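Double Glycine Motif Protease domain from AMS/PCAT Transporter (Lachnospiraceae bacterium C6A11, PDB 6MPZ) probably removes the leader from peptide precursors at their double-glycine motif, as the C39-type peptidase domain of a transporter that exports lantibiotic-like peptides. Local coordinates at residues Q5-V9 with I140-T144; V16-Q21 with N116-D122; C27-S31 with H101-L105; C93-F99 with S133-L139; F108-A113 with K124-F130. All blocks are in the same frame, centred on the assembly; numbering follows the deposited sequence.

Interaction 1: Q5-V9 with I140-T144; sequences QIQPV and IFKPT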
# COMPACT_ATOMS: atom_id res chain seq x y z
N GLN A 5 -5.95 3.53 18.82
CA GLN A 5 -7.34 4.01 18.55
C GLN A 5 -7.58 4.32 17.07
O GLN A 5 -8.74 4.25 16.69
CB GLN A 5 -7.72 5.20 19.47
CG GLN A 5 -9.18 5.21 19.98
CD GLN A 5 -9.71 6.59 20.33
OE1 GLN A 5 -9.38 7.16 21.38
NE2 GLN A 5 -10.59 7.13 19.48
N ILE A 6 -6.56 4.66 16.27
CA ILE A 6 -6.77 4.97 14.85
C ILE A 6 -7.20 3.73 14.06
O ILE A 6 -6.55 2.69 14.13
CB ILE A 6 -5.53 5.65 14.21
CG1 ILE A 6 -5.36 7.06 14.77
CG2 ILE A 6 -5.66 5.73 12.68
CD1 ILE A 6 -3.93 7.52 14.93
N GLN A 7 -8.33 3.84 13.36
CA GLN A 7 -8.91 2.76 12.59
C GLN A 7 -8.76 3.08 11.11
O GLN A 7 -8.56 4.24 10.75
CB GLN A 7 -10.42 2.58 12.93
CG GLN A 7 -10.73 1.90 14.26
CD GLN A 7 -10.05 0.54 14.39
OE1 GLN A 7 -9.23 0.36 15.29
NE2 GLN A 7 -10.36 -0.40 13.49
N PRO A 8 -8.86 2.04 10.25
CA PRO A 8 -8.97 2.28 8.82
C PRO A 8 -10.28 2.98 8.49
O PRO A 8 -11.26 2.85 9.20
CB PRO A 8 -8.93 0.87 8.20
CG PRO A 8 -8.74 -0.11 9.30
CD PRO A 8 -8.99 0.59 10.59
N VAL A 9 -10.26 3.74 7.41
CA VAL A 9 -11.41 4.40 6.87
C VAL A 9 -12.04 3.46 5.86
O VAL A 9 -11.37 2.93 4.96
CB VAL A 9 -10.96 5.71 6.18
CG1 VAL A 9 -12.04 6.31 5.27
CG2 VAL A 9 -10.53 6.70 7.26
N ILE A 140 -4.03 -4.85 2.62
CA ILE A 140 -5.07 -4.32 3.44
C ILE A 140 -4.59 -4.49 4.88
O ILE A 140 -4.07 -5.56 5.24
CB ILE A 140 -6.38 -5.10 3.16
CG1 ILE A 140 -6.94 -4.73 1.77
CG2 ILE A 140 -7.43 -4.90 4.27
CD1 ILE A 140 -7.71 -3.43 1.74
N PHE A 141 -4.71 -3.43 5.68
CA PHE A 141 -4.12 -3.40 7.02
C PHE A 141 -5.16 -3.01 8.04
O PHE A 141 -6.09 -2.27 7.73
CB PHE A 141 -2.94 -2.42 7.10
CG PHE A 141 -1.87 -2.68 6.08
CD1 PHE A 141 -0.87 -3.62 6.32
CD2 PHE A 141 -1.84 -1.99 4.87
CE1 PHE A 141 0.10 -3.87 5.38
CE2 PHE A 141 -0.86 -2.25 3.95
CZ PHE A 141 0.10 -3.17 4.20
N LYS A 142 -4.98 -3.52 9.25
CA LYS A 142 -5.89 -3.29 10.35
C LYS A 142 -5.00 -3.31 11.61
O LYS A 142 -4.03 -4.09 11.68
CB LYS A 142 -6.95 -4.41 10.37
CG LYS A 142 -7.70 -4.72 11.66
CD LYS A 142 -9.23 -4.84 11.53
CE LYS A 142 -9.84 -3.44 11.68
NZ LYS A 142 -11.33 -3.36 11.68
N PRO A 143 -5.29 -2.44 12.60
CA PRO A 143 -4.56 -2.51 13.87
C PRO A 143 -4.81 -3.77 14.71
O PRO A 143 -5.77 -4.50 14.47
CB PRO A 143 -5.02 -1.26 14.63
CG PRO A 143 -6.17 -0.74 13.91
CD PRO A 143 -6.12 -1.24 12.53
N THR A 144 -4.02 -3.91 15.77
CA THR A 144 -3.40 -5.17 16.23
C THR A 144 -4.32 -6.25 16.81
O THR A 144 -4.52 -7.26 16.16
CB THR A 144 -2.27 -4.91 17.28
OG1 THR A 144 -2.76 -5.09 18.61
CG2 THR A 144 -1.63 -3.48 17.19
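The side-chain nitrogen Gln7 NE2 rests against the end of Lys142, with CE and NZ of the lysine each 3.6 Å from it; no hydrogen bond joins the two. Two bends put the groups side by side. Gln7 folds over at chi2 (-54°), while Lys142 turns at chi2 and again at chi3 (-87°), bringing CE and NZ beside the amide of Gln7. The other branch of the same amide has a different partner: Gln7 OE1 touches Pro143 CG at 3.5 Å. Ile6 O lies equally close to that carbon, at 3.5 Å, so one ring corner meets a side-chain oxygen and a backbone oxygen. In fold terms, the N-terminal stretch runs in extended form past the end of strand 137-142, which lies between strands 74-79 and 93-97 in the antiparallel sheet of this papain-like peptidase. The stretch does not join that sheet as another strand. Pro8 and Pro143, the residues that turn most directly to each other, have no backbone N-H to offer, and they meet through their ring CD atoms at 3.9 Å. Pro8 CG reaches a little further along the strand, to 3.8 Å from Phe141 O. Gln7 O takes a hydrogen bond from Tyr38 OH of helix 27-38, and Pro8 and Pro143 both touch Tyr39.

Interaction 2: V16-Q21 with N116-D122; sequences VPVIMQ and NDPAKGD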
# COMPACT_ATOMS: atom_id res chain seq x y z
N VAL A 16 -3.27 10.84 4.93
CA VAL A 16 -1.99 10.11 5.02
C VAL A 16 -0.85 11.01 4.61
O VAL A 16 -0.88 11.58 3.52
CB VAL A 16 -1.95 8.85 4.09
CG1 VAL A 16 -0.68 8.04 4.30
CG2 VAL A 16 -3.15 7.94 4.35
N PRO A 17 0.19 11.11 5.46
CA PRO A 17 1.31 11.97 5.11
C PRO A 17 2.08 11.46 3.91
O PRO A 17 2.16 10.24 3.70
CB PRO A 17 2.17 11.97 6.37
CG PRO A 17 1.72 10.84 7.20
CD PRO A 17 0.35 10.47 6.78
N VAL A 18 2.58 12.40 3.10
CA VAL A 18 3.45 12.08 1.98
C VAL A 18 4.93 11.79 2.38
O VAL A 18 5.55 12.63 3.01
CB VAL A 18 3.42 13.26 0.97
CG1 VAL A 18 4.46 13.08 -0.15
CG2 VAL A 18 2.01 13.40 0.41
N ILE A 19 5.45 10.60 2.02
CA ILE A 19 6.88 10.22 2.13
C ILE A 19 7.35 9.82 0.75
O ILE A 19 6.74 8.95 0.13
CB ILE A 19 7.12 9.03 3.07
CG1 ILE A 19 6.71 9.38 4.48
CG2 ILE A 19 8.61 8.64 3.09
CD1 ILE A 19 6.74 8.24 5.47
N MET A 20 8.40 10.46 0.25
CA MET A 20 8.91 10.18 -1.10
C MET A 20 9.91 9.05 -1.00
O MET A 20 10.59 8.88 0.04
CB MET A 20 9.55 11.42 -1.72
CG MET A 20 8.63 12.64 -1.79
SD MET A 20 7.27 12.45 -2.97
CE MET A 20 8.11 12.38 -4.56
N GLN A 21 10.00 8.23 -2.05
CA GLN A 21 11.10 7.26 -2.13
C GLN A 21 12.39 8.05 -2.38
O GLN A 21 12.40 8.96 -3.22
CB GLN A 21 10.88 6.23 -3.24
CG GLN A 21 10.93 6.78 -4.66
CD GLN A 21 10.33 5.83 -5.68
OE1 GLN A 21 9.78 4.80 -5.33
NE2 GLN A 21 10.43 6.17 -6.95
N ASN A 116 -0.98 8.52 -2.61
CA ASN A 116 0.39 9.02 -2.32
C ASN A 116 1.32 8.10 -3.07
O ASN A 116 1.50 6.95 -2.69
CB ASN A 116 0.67 8.99 -0.80
CG ASN A 116 0.02 10.16 -0.04
OD1 ASN A 116 -0.50 11.10 -0.67
ND2 ASN A 116 -0.01 10.07 1.31
N ASP A 117 1.81 8.60 -4.20
CA ASP A 117 2.75 7.90 -5.04
C ASP A 117 4.18 8.26 -4.55
O ASP A 117 4.55 9.43 -4.56
CB ASP A 117 2.56 8.35 -6.49
CG ASP A 117 3.49 7.63 -7.46
OD1 ASP A 117 4.61 7.14 -7.08
OD2 ASP A 117 3.11 7.53 -8.62
N PRO A 118 4.98 7.25 -4.14
CA PRO A 118 6.34 7.56 -3.63
C PRO A 118 7.27 8.24 -4.65
O PRO A 118 8.24 8.89 -4.24
CB PRO A 118 6.89 6.19 -3.21
CG PRO A 118 5.73 5.30 -3.09
CD PRO A 118 4.65 5.82 -4.00
N ALA A 119 6.98 8.09 -5.94
CA ALA A 119 7.72 8.78 -7.01
C ALA A 119 7.21 10.17 -7.31
O ALA A 119 7.92 10.94 -7.94
CB ALA A 119 7.69 7.96 -8.30
N LYS A 120 5.97 10.50 -6.94
CA LYS A 120 5.36 11.78 -7.34
C LYS A 120 4.78 12.62 -6.22
O LYS A 120 4.60 13.79 -6.44
CB LYS A 120 4.32 11.54 -8.45
CG LYS A 120 4.95 11.04 -9.74
CD LYS A 120 4.06 11.20 -10.97
CE LYS A 120 2.86 10.26 -10.97
NZ LYS A 120 1.72 10.86 -11.71
N GLY A 121 4.54 12.06 -5.03
CA GLY A 121 3.81 12.77 -3.97
C GLY A 121 2.31 12.47 -4.05
O GLY A 121 1.88 11.42 -4.58
N ASP A 122 1.51 13.37 -3.50
CA ASP A 122 0.05 13.20 -3.48
C ASP A 122 -0.60 13.57 -4.83
O ASP A 122 -0.46 14.69 -5.30
CB ASP A 122 -0.62 13.84 -2.26
CG ASP A 122 -0.59 15.34 -2.29
OD1 ASP A 122 0.50 15.90 -2.29
OD2 ASP A 122 -1.65 15.95 -2.27
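This is a loop-on-turn contact, partly buried, in which the extended residues 16-21 lie across the end of strand 112-117 and the turn that follows it. One hydrogen bond secures each end. At the near end, Asn116 ND2 donates to Val16 O at 2.8 Å; the acceptor lies in the plane of the amide, yet the nitrogen stands well above the carbonyl plane, 63° out of it. The other branch of the amide, OD1, is hydrogen-bonded to Lys106 NZ and has Val18 CG2 beside it. At the far end Gln21 N donates to Pro118 O at 2.9 Å, and Gln21 CG packs against the same oxygen while NE2 lies 3.5 Å from Ala119 CB. Between them Met20, bent at both chi2 and chi3, brings SD to 3.4 Å from Gly121 N. The turn holds a classic beta bulge, Lys120 and Gly121 both facing Asp117, and an Asx turn in which Asp117 OD1 accepts from Ala119 N at 2.8 Å. Asp117 OD1 is also hydrogen-bonded to His101 NE2, consistent with the third member of a Cys-His-Asp triad, and Gln21, which packs on the backbone of the bound peptide, probably corresponds to the oxyanion-hole glutamine of papain-like enzymes. Helix 27-38 borders the contact through Ser31, Met34 and Cys27, and strand 101-109 adjoins it through Val103 and Lys106.

Interaction 3: C27-S31 with H101-L105; sequences CGAAS and HFVVL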
# COMPACT_ATOMS: atom_id res chain seq x y z
N CYS A 27 9.97 2.11 -3.42
CA CYS A 27 8.50 2.42 -3.34
C CYS A 27 7.72 1.58 -2.30
O CYS A 27 6.86 2.12 -1.60
CB CYS A 27 7.82 2.31 -4.71
SG CYS A 27 7.99 0.70 -5.49
N GLY A 28 8.03 0.28 -2.22
CA GLY A 28 7.44 -0.65 -1.24
C GLY A 28 7.60 -0.15 0.17
O GLY A 28 6.64 -0.05 0.94
N ALA A 29 8.84 0.19 0.51
CA ALA A 29 9.19 0.69 1.83
C ALA A 29 8.60 2.07 2.17
O ALA A 29 8.13 2.29 3.29
CB ALA A 29 10.71 0.74 1.96
N ALA A 30 8.64 3.00 1.20
CA ALA A 30 8.02 4.30 1.37
C ALA A 30 6.50 4.14 1.60
O ALA A 30 5.96 4.78 2.48
CB ALA A 30 8.29 5.15 0.13
N SER A 31 5.86 3.23 0.86
CA SER A 31 4.44 3.00 0.95
C SER A 31 4.14 2.41 2.34
O SER A 31 3.23 2.87 2.99
CB SER A 31 3.92 2.04 -0.17
OG SER A 31 4.12 2.61 -1.47
N HIS A 101 5.46 -1.17 -9.40
CA HIS A 101 5.47 -0.01 -8.50
C HIS A 101 4.41 -0.26 -7.41
O HIS A 101 3.46 -1.07 -7.58
CB HIS A 101 5.21 1.28 -9.33
CG HIS A 101 5.43 2.58 -8.60
ND1 HIS A 101 6.62 2.92 -8.00
CD2 HIS A 101 4.63 3.66 -8.44
CE1 HIS A 101 6.55 4.13 -7.49
NE2 HIS A 101 5.33 4.59 -7.72
N PHE A 102 4.65 0.37 -6.27
CA PHE A 102 3.69 0.37 -5.19
C PHE A 102 3.37 1.82 -4.87
O PHE A 102 4.28 2.67 -4.81
CB PHE A 102 4.23 -0.31 -3.94
CG PHE A 102 4.36 -1.79 -4.07
CD1 PHE A 102 3.24 -2.59 -4.19
CD2 PHE A 102 5.63 -2.40 -4.06
CE1 PHE A 102 3.36 -3.95 -4.31
CE2 PHE A 102 5.74 -3.76 -4.20
CZ PHE A 102 4.62 -4.53 -4.32
N VAL A 103 2.08 2.08 -4.68
CA VAL A 103 1.60 3.36 -4.23
C VAL A 103 0.63 3.14 -3.06
O VAL A 103 0.16 2.02 -2.83
CB VAL A 103 0.95 4.14 -5.35
CG1 VAL A 103 1.93 4.32 -6.51
CG2 VAL A 103 -0.36 3.48 -5.82
N VAL A 104 0.35 4.23 -2.31
CA VAL A 104 -0.62 4.18 -1.21
C VAL A 104 -1.96 4.74 -1.64
O VAL A 104 -2.01 5.90 -2.04
CB VAL A 104 -0.15 4.97 0.01
CG1 VAL A 104 -1.22 4.89 1.13
CG2 VAL A 104 1.16 4.41 0.50
N LEU A 105 -3.02 3.93 -1.53
CA LEU A 105 -4.38 4.36 -1.88
C LEU A 105 -5.09 4.90 -0.63
O LEU A 105 -5.25 4.15 0.40
CB LEU A 105 -5.19 3.23 -2.51
CG LEU A 105 -6.66 3.48 -2.96
CD1 LEU A 105 -6.77 4.66 -3.90
CD2 LEU A 105 -7.25 2.27 -3.66
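Cys27 lies against two consecutive residues of the strand: its CB is 3.6 Å from His101 ND1, and its SG approaches Phe102 N at 3.4 Å. With chi1 at 58°, the sulfur sits between the backbone N and the carbonyl carbon and is brought obliquely to both rings, 4.5 Å from the centroid of His101. SG is linked covalently to the backbone of the bound peptide, and His101 ND1 is hydrogen-bonded to that same peptide. Further out, His101 NE2 is hydrogen-bonded to Asp117 OD1, which probably fixes the rotation of the imidazole; this relay geometry is consistent with the Cys-His-Asp triad expected of C39 peptidases. Phe102 fills in beside the helix turn that carries Cys27, CD2 meeting Gly28 CA at 3.8 Å, where the glycine has no side chain to intervene. One turn on, Ser31 OG returns to its own helix, donating to Cys27 O at 2.8 Å; Ser31 N reaches that oxygen from the opposite face of its plane. Val104 CG2 lies 3.7 Å from Ser31 CB. The start of helix 27-38 thus runs nearly parallel to strand 101-105, their axes 7.2 Å apart, with strands 93-97 and 112-117 flanking the latter in the sheet.

Interaction 4: C93-F99 with S133-L139; sequences CIIHWNF and SFTGICL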
# COMPACT_ATOMS: atom_id res chain seq x y z
N CYS A 93 -4.43 1.67 2.11
CA CYS A 93 -4.00 0.32 1.70
C CYS A 93 -2.89 0.52 0.67
O CYS A 93 -2.76 1.64 0.09
CB CYS A 93 -5.17 -0.51 1.08
SG CYS A 93 -5.95 0.23 -0.41
N ILE A 94 -2.12 -0.52 0.42
CA ILE A 94 -1.05 -0.45 -0.57
C ILE A 94 -1.50 -1.23 -1.78
O ILE A 94 -2.04 -2.34 -1.64
CB ILE A 94 0.31 -1.02 -0.01
CG1 ILE A 94 0.83 -0.15 1.17
CG2 ILE A 94 1.36 -1.03 -1.11
CD1 ILE A 94 2.04 -0.67 1.92
N ILE A 95 -1.28 -0.67 -2.98
CA ILE A 95 -1.69 -1.30 -4.19
C ILE A 95 -0.53 -1.36 -5.18
O ILE A 95 0.31 -0.44 -5.23
CB ILE A 95 -2.95 -0.65 -4.85
CG1 ILE A 95 -2.70 0.80 -5.29
CG2 ILE A 95 -4.11 -0.73 -3.91
CD1 ILE A 95 -3.79 1.43 -6.16
N HIS A 96 -0.50 -2.46 -5.94
CA HIS A 96 0.47 -2.73 -7.01
C HIS A 96 0.04 -1.90 -8.24
O HIS A 96 -1.14 -1.76 -8.50
CB HIS A 96 0.44 -4.27 -7.25
CG HIS A 96 1.56 -4.80 -8.11
ND1 HIS A 96 2.86 -4.38 -8.01
CD2 HIS A 96 1.56 -5.79 -9.04
CE1 HIS A 96 3.61 -5.04 -8.87
NE2 HIS A 96 2.84 -5.91 -9.50
N TRP A 97 1.00 -1.33 -8.97
CA TRP A 97 0.74 -0.24 -9.93
C TRP A 97 1.64 -0.40 -11.15
O TRP A 97 2.87 -0.39 -11.01
CB TRP A 97 1.04 1.11 -9.24
CG TRP A 97 0.55 2.39 -9.90
CD1 TRP A 97 1.30 3.29 -10.61
CD2 TRP A 97 -0.77 2.94 -9.84
NE1 TRP A 97 0.52 4.37 -10.99
CE2 TRP A 97 -0.75 4.17 -10.55
CE3 TRP A 97 -1.98 2.50 -9.26
CZ2 TRP A 97 -1.90 4.96 -10.71
CZ3 TRP A 97 -3.12 3.30 -9.42
CH2 TRP A 97 -3.07 4.50 -10.14
N ASN A 98 1.02 -0.50 -12.33
CA ASN A 98 1.70 -0.73 -13.62
C ASN A 98 2.65 -1.94 -13.64
O ASN A 98 3.62 -1.92 -14.37
CB ASN A 98 2.44 0.55 -14.05
CG ASN A 98 1.50 1.71 -14.22
OD1 ASN A 98 0.36 1.53 -14.62
ND2 ASN A 98 1.96 2.92 -13.89
N PHE A 99 2.38 -2.94 -12.80
CA PHE A 99 3.19 -4.18 -12.68
C PHE A 99 4.63 -3.99 -12.16
O PHE A 99 5.38 -4.92 -12.10
CB PHE A 99 3.16 -4.99 -14.00
CG PHE A 99 1.77 -5.34 -14.46
CD1 PHE A 99 1.10 -6.44 -13.91
CD2 PHE A 99 1.08 -4.55 -15.39
CE1 PHE A 99 -0.21 -6.76 -14.28
CE2 PHE A 99 -0.22 -4.86 -15.76
CZ PHE A 99 -0.87 -5.97 -15.20
N SER A 133 -4.16 1.18 -14.41
CA SER A 133 -2.89 1.18 -13.67
C SER A 133 -2.89 0.23 -12.44
O SER A 133 -1.88 -0.45 -12.16
CB SER A 133 -2.53 2.60 -13.20
OG SER A 133 -2.21 3.40 -14.29
N PHE A 134 -4.01 0.16 -11.73
CA PHE A 134 -4.13 -0.84 -10.66
C PHE A 134 -4.11 -2.28 -11.25
O PHE A 134 -4.94 -2.61 -12.07
CB PHE A 134 -5.39 -0.57 -9.90
CG PHE A 134 -5.75 -1.60 -8.87
CD1 PHE A 134 -4.88 -1.90 -7.85
CD2 PHE A 134 -6.97 -2.25 -8.92
CE1 PHE A 134 -5.22 -2.84 -6.89
CE2 PHE A 134 -7.32 -3.19 -7.95
CZ PHE A 134 -6.44 -3.49 -6.94
N THR A 135 -3.17 -3.10 -10.81
CA THR A 135 -3.00 -4.46 -11.36
C THR A 135 -3.89 -5.50 -10.73
O THR A 135 -3.94 -6.64 -11.19
CB THR A 135 -1.57 -5.01 -11.14
OG1 THR A 135 -1.38 -5.31 -9.74
CG2 THR A 135 -0.55 -4.05 -11.61
N GLY A 136 -4.49 -5.16 -9.60
CA GLY A 136 -5.37 -6.06 -8.91
C GLY A 136 -4.93 -6.45 -7.54
O GLY A 136 -5.80 -6.90 -6.75
N ILE A 137 -3.64 -6.29 -7.20
CA ILE A 137 -3.12 -6.72 -5.89
C ILE A 137 -3.16 -5.55 -4.86
O ILE A 137 -2.65 -4.48 -5.12
CB ILE A 137 -1.66 -7.25 -5.97
CG1 ILE A 137 -1.49 -8.35 -7.05
CG2 ILE A 137 -1.22 -7.80 -4.62
CD1 ILE A 137 -2.36 -9.60 -6.89
N CYS A 138 -3.71 -5.83 -3.67
CA CYS A 138 -4.04 -4.85 -2.69
C CYS A 138 -3.67 -5.39 -1.34
O CYS A 138 -4.11 -6.47 -0.99
CB CYS A 138 -5.56 -4.57 -2.70
SG CYS A 138 -6.13 -3.43 -1.40
N LEU A 139 -2.90 -4.63 -0.59
CA LEU A 139 -2.52 -5.04 0.75
C LEU A 139 -3.33 -4.18 1.69
O LEU A 139 -3.29 -2.99 1.58
CB LEU A 139 -1.01 -4.87 0.96
CG LEU A 139 -0.09 -5.39 -0.18
CD1 LEU A 139 1.38 -5.03 0.04
CD2 LEU A 139 -0.28 -6.88 -0.45
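The chi1 of Thr135 (71°) places CG2 opposite the carbonyl carbon and squarely over the ring of Phe99, 3.7 Å from its centroid, while that of Trp97 (-166°) sets the indole anti to the backbone N, beside the carbonyl carbon, so that Ser133 CB lies over its six-membered ring. An antiparallel strand pair, 93-97 with 137-139, runs here in the central sheet of the papain-like fold; the two CH-pi contacts lie past its corner at Gly136, where strand 134-135 continues the pairing. Away from the corner the ladder is regular: Ile94 and Leu139 form a hydrogen-bonded pair, the amide of Leu139 meeting Ile94 O at 2.7 Å almost in line with the C=O bond, and His96 N donates to Ile137 O at 3.1 Å. Between Ile95 and Trp97 the register slips by two residues, a beta bulge. The pairing resumes with Trp97 opposite Phe134, and Asn98 N donates to Ser133 O at 2.9 Å. Ile95, Trp97, Phe134 and Cys138 share a face; there Phe134 crosses Ile95 at about a right angle, its CE1 3.8 Å from Ile95 CB. His96, outside that face, packs on the backbone of the bound peptide, and Ile137 meets an apolar side chain of it. Thr135 OG1 sits at the edge of the His96 ring, 3.1 Å from CD2. Cys93 SG and Cys138 SG lie 3.8 Å apart, touching without a disulfide.

Interaction 5: F108-A113 with K124-F130; sequences FKGKYA and KIPMEEF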
# COMPACT_ATOMS: atom_id res chain seq x y z
N PHE A 108 -11.31 7.14 -2.69
CA PHE A 108 -11.95 7.61 -3.93
C PHE A 108 -12.91 8.75 -3.62
O PHE A 108 -13.50 8.80 -2.52
CB PHE A 108 -12.74 6.47 -4.56
CG PHE A 108 -11.89 5.27 -4.94
CD1 PHE A 108 -11.18 5.24 -6.15
CD2 PHE A 108 -11.80 4.16 -4.09
CE1 PHE A 108 -10.39 4.16 -6.49
CE2 PHE A 108 -11.00 3.07 -4.43
CZ PHE A 108 -10.31 3.06 -5.63
N LYS A 109 -13.02 9.71 -4.53
CA LYS A 109 -14.10 10.68 -4.51
C LYS A 109 -14.40 11.13 -5.93
O LYS A 109 -13.48 11.45 -6.69
CB LYS A 109 -13.75 11.89 -3.64
CG LYS A 109 -14.87 12.90 -3.42
CD LYS A 109 -14.30 14.27 -3.00
CE LYS A 109 -15.08 14.85 -1.84
NZ LYS A 109 -15.30 13.92 -0.66
N GLY A 110 -15.68 11.14 -6.29
CA GLY A 110 -16.08 11.46 -7.66
C GLY A 110 -15.45 10.56 -8.69
O GLY A 110 -15.42 9.35 -8.51
N LYS A 111 -14.91 11.16 -9.76
CA LYS A 111 -14.25 10.46 -10.84
C LYS A 111 -12.75 10.28 -10.59
O LYS A 111 -11.98 10.21 -11.55
CB LYS A 111 -14.51 11.23 -12.14
CG LYS A 111 -15.97 11.05 -12.59
CD LYS A 111 -16.93 12.14 -12.15
CE LYS A 111 -17.07 13.19 -13.24
NZ LYS A 111 -17.74 12.68 -14.49
N TYR A 112 -12.35 10.24 -9.33
CA TYR A 112 -10.91 10.36 -8.94
C TYR A 112 -10.53 9.40 -7.80
O TYR A 112 -11.29 9.21 -6.82
CB TYR A 112 -10.54 11.82 -8.57
CG TYR A 112 -10.58 12.73 -9.76
CD1 TYR A 112 -9.57 12.70 -10.69
CD2 TYR A 112 -11.67 13.59 -10.00
CE1 TYR A 112 -9.61 13.51 -11.81
CE2 TYR A 112 -11.74 14.34 -11.15
CZ TYR A 112 -10.70 14.31 -12.05
OH TYR A 112 -10.70 15.07 -13.19
N ALA A 113 -9.35 8.80 -7.96
CA ALA A 113 -8.67 8.04 -6.90
C ALA A 113 -7.57 8.93 -6.30
O ALA A 113 -6.87 9.65 -7.03
CB ALA A 113 -8.03 6.79 -7.49
N LYS A 124 -4.04 12.90 -7.84
CA LYS A 124 -5.44 12.55 -8.09
C LYS A 124 -5.46 11.88 -9.43
O LYS A 124 -5.10 12.49 -10.42
CB LYS A 124 -6.42 13.73 -8.04
CG LYS A 124 -5.86 15.12 -8.15
CD LYS A 124 -6.93 16.16 -7.84
CE LYS A 124 -8.40 15.81 -8.19
NZ LYS A 124 -8.74 15.66 -9.63
N ILE A 125 -5.82 10.61 -9.46
CA ILE A 125 -5.83 9.84 -10.70
C ILE A 125 -7.31 9.73 -11.20
O ILE A 125 -8.20 9.32 -10.45
CB ILE A 125 -5.17 8.44 -10.49
CG1 ILE A 125 -3.80 8.56 -9.80
CG2 ILE A 125 -5.04 7.68 -11.79
CD1 ILE A 125 -2.68 9.25 -10.58
N PRO A 126 -7.57 10.14 -12.45
CA PRO A 126 -8.89 9.85 -13.07
C PRO A 126 -9.21 8.36 -13.05
O PRO A 126 -8.31 7.54 -13.31
CB PRO A 126 -8.74 10.34 -14.52
CG PRO A 126 -7.51 11.18 -14.55
CD PRO A 126 -6.64 10.80 -13.39
N MET A 127 -10.46 8.01 -12.77
CA MET A 127 -10.89 6.61 -12.67
C MET A 127 -10.48 5.72 -13.78
O MET A 127 -10.16 4.57 -13.55
CB MET A 127 -12.41 6.48 -12.60
CG MET A 127 -12.96 6.66 -11.24
SD MET A 127 -12.16 5.69 -9.95
CE MET A 127 -13.38 6.13 -8.71
N GLU A 128 -10.55 6.22 -15.00
CA GLU A 128 -10.24 5.39 -16.18
C GLU A 128 -8.78 4.99 -16.13
O GLU A 128 -8.47 3.79 -16.30
CB GLU A 128 -10.61 6.07 -17.51
CG GLU A 128 -9.99 7.47 -17.70
CD GLU A 128 -8.59 7.52 -18.29
OE1 GLU A 128 -8.11 6.50 -18.82
OE2 GLU A 128 -7.98 8.61 -18.18
N GLU A 129 -7.90 5.96 -15.82
CA GLU A 129 -6.47 5.68 -15.67
C GLU A 129 -6.23 4.79 -14.42
O GLU A 129 -5.52 3.80 -14.51
CB GLU A 129 -5.68 6.98 -15.57
CG GLU A 129 -4.19 6.80 -15.35
CD GLU A 129 -3.43 8.10 -15.27
OE1 GLU A 129 -3.79 9.01 -16.03
OE2 GLU A 129 -2.41 8.19 -14.55
N PHE A 130 -6.86 5.10 -13.30
CA PHE A 130 -6.79 4.21 -12.14
C PHE A 130 -7.06 2.77 -12.52
O PHE A 130 -6.24 1.90 -12.25
CB PHE A 130 -7.76 4.59 -11.04
CG PHE A 130 -7.68 3.69 -9.83
CD1 PHE A 130 -6.71 3.92 -8.83
CD2 PHE A 130 -8.51 2.59 -9.71
CE1 PHE A 130 -6.63 3.09 -7.72
CE2 PHE A 130 -8.42 1.76 -8.61
CZ PHE A 130 -7.48 2.02 -7.60
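Three rings organise this contact. Phe108 turns its edge to one face of Phe130 in a T-shaped pair, the planes at 87° and the centroids 5.1 Å apart, with Phe108 CE1 set toward the rim of the Phe130 ring. Ala113 CB comes obliquely to the same phenylalanine, 3.4 Å from Phe130 CD1. Met127 SD is 5.0 Å from the Phe108 centroid, an oblique Met-aromatic contact, and its CE touches Phe108 CD1. The third ring belongs to Tyr112, and over the centre of one face stands Lys124 NZ, 3.1 Å from the centroid, brought there by bends at chi3 and chi4. These side chains spring from and around the hairpin of strands 112-117 and 123-126. Ala113 and Ile125 form a hydrogen-bonded pair, with Ala113 N to Ile125 O and Ile125 N to Ala113 O both 2.8 Å. Next to it Tyr112 and Pro126 make a non-hydrogen-bonded pair, and Pro126 is the N-cap of helix 127-133. A type II' turn from Lys109 to Tyr112, with Gly110 at positive phi, presents Lys111 O to Met127 N at 2.9 Å, joining the turn to the first residue of the helix. The two sides of the hairpin therefore differ in chemistry: the Ala113 side packs apolar groups against the helix, while on the Tyr112 side a cation-pi contact probably gives the lysine some electrostatic compensation.

How the interactions relate
From the N terminus, interaction 1 opens first and closes last, packing the leading segment against the end of strand 137-142, so the other four are nested within its loop. Interaction 2 opens next, at 16-21, and closes at 116-122; inside it, interaction 3 brings helix 27-38 to strand 101-109. Interaction 4, from 93-99 to 133-139, crosses both, and interaction 5 lies within it, in series with interaction 3 but crossing interaction 2. All reach one antiparallel sheet. Interactions 2 and 3 meet at the Asp117-His101 bond, and interactions 3 and 4 at neighbouring strands, while Phe130 of interaction 5 packs on Ile95 and Trp97 of interaction 4.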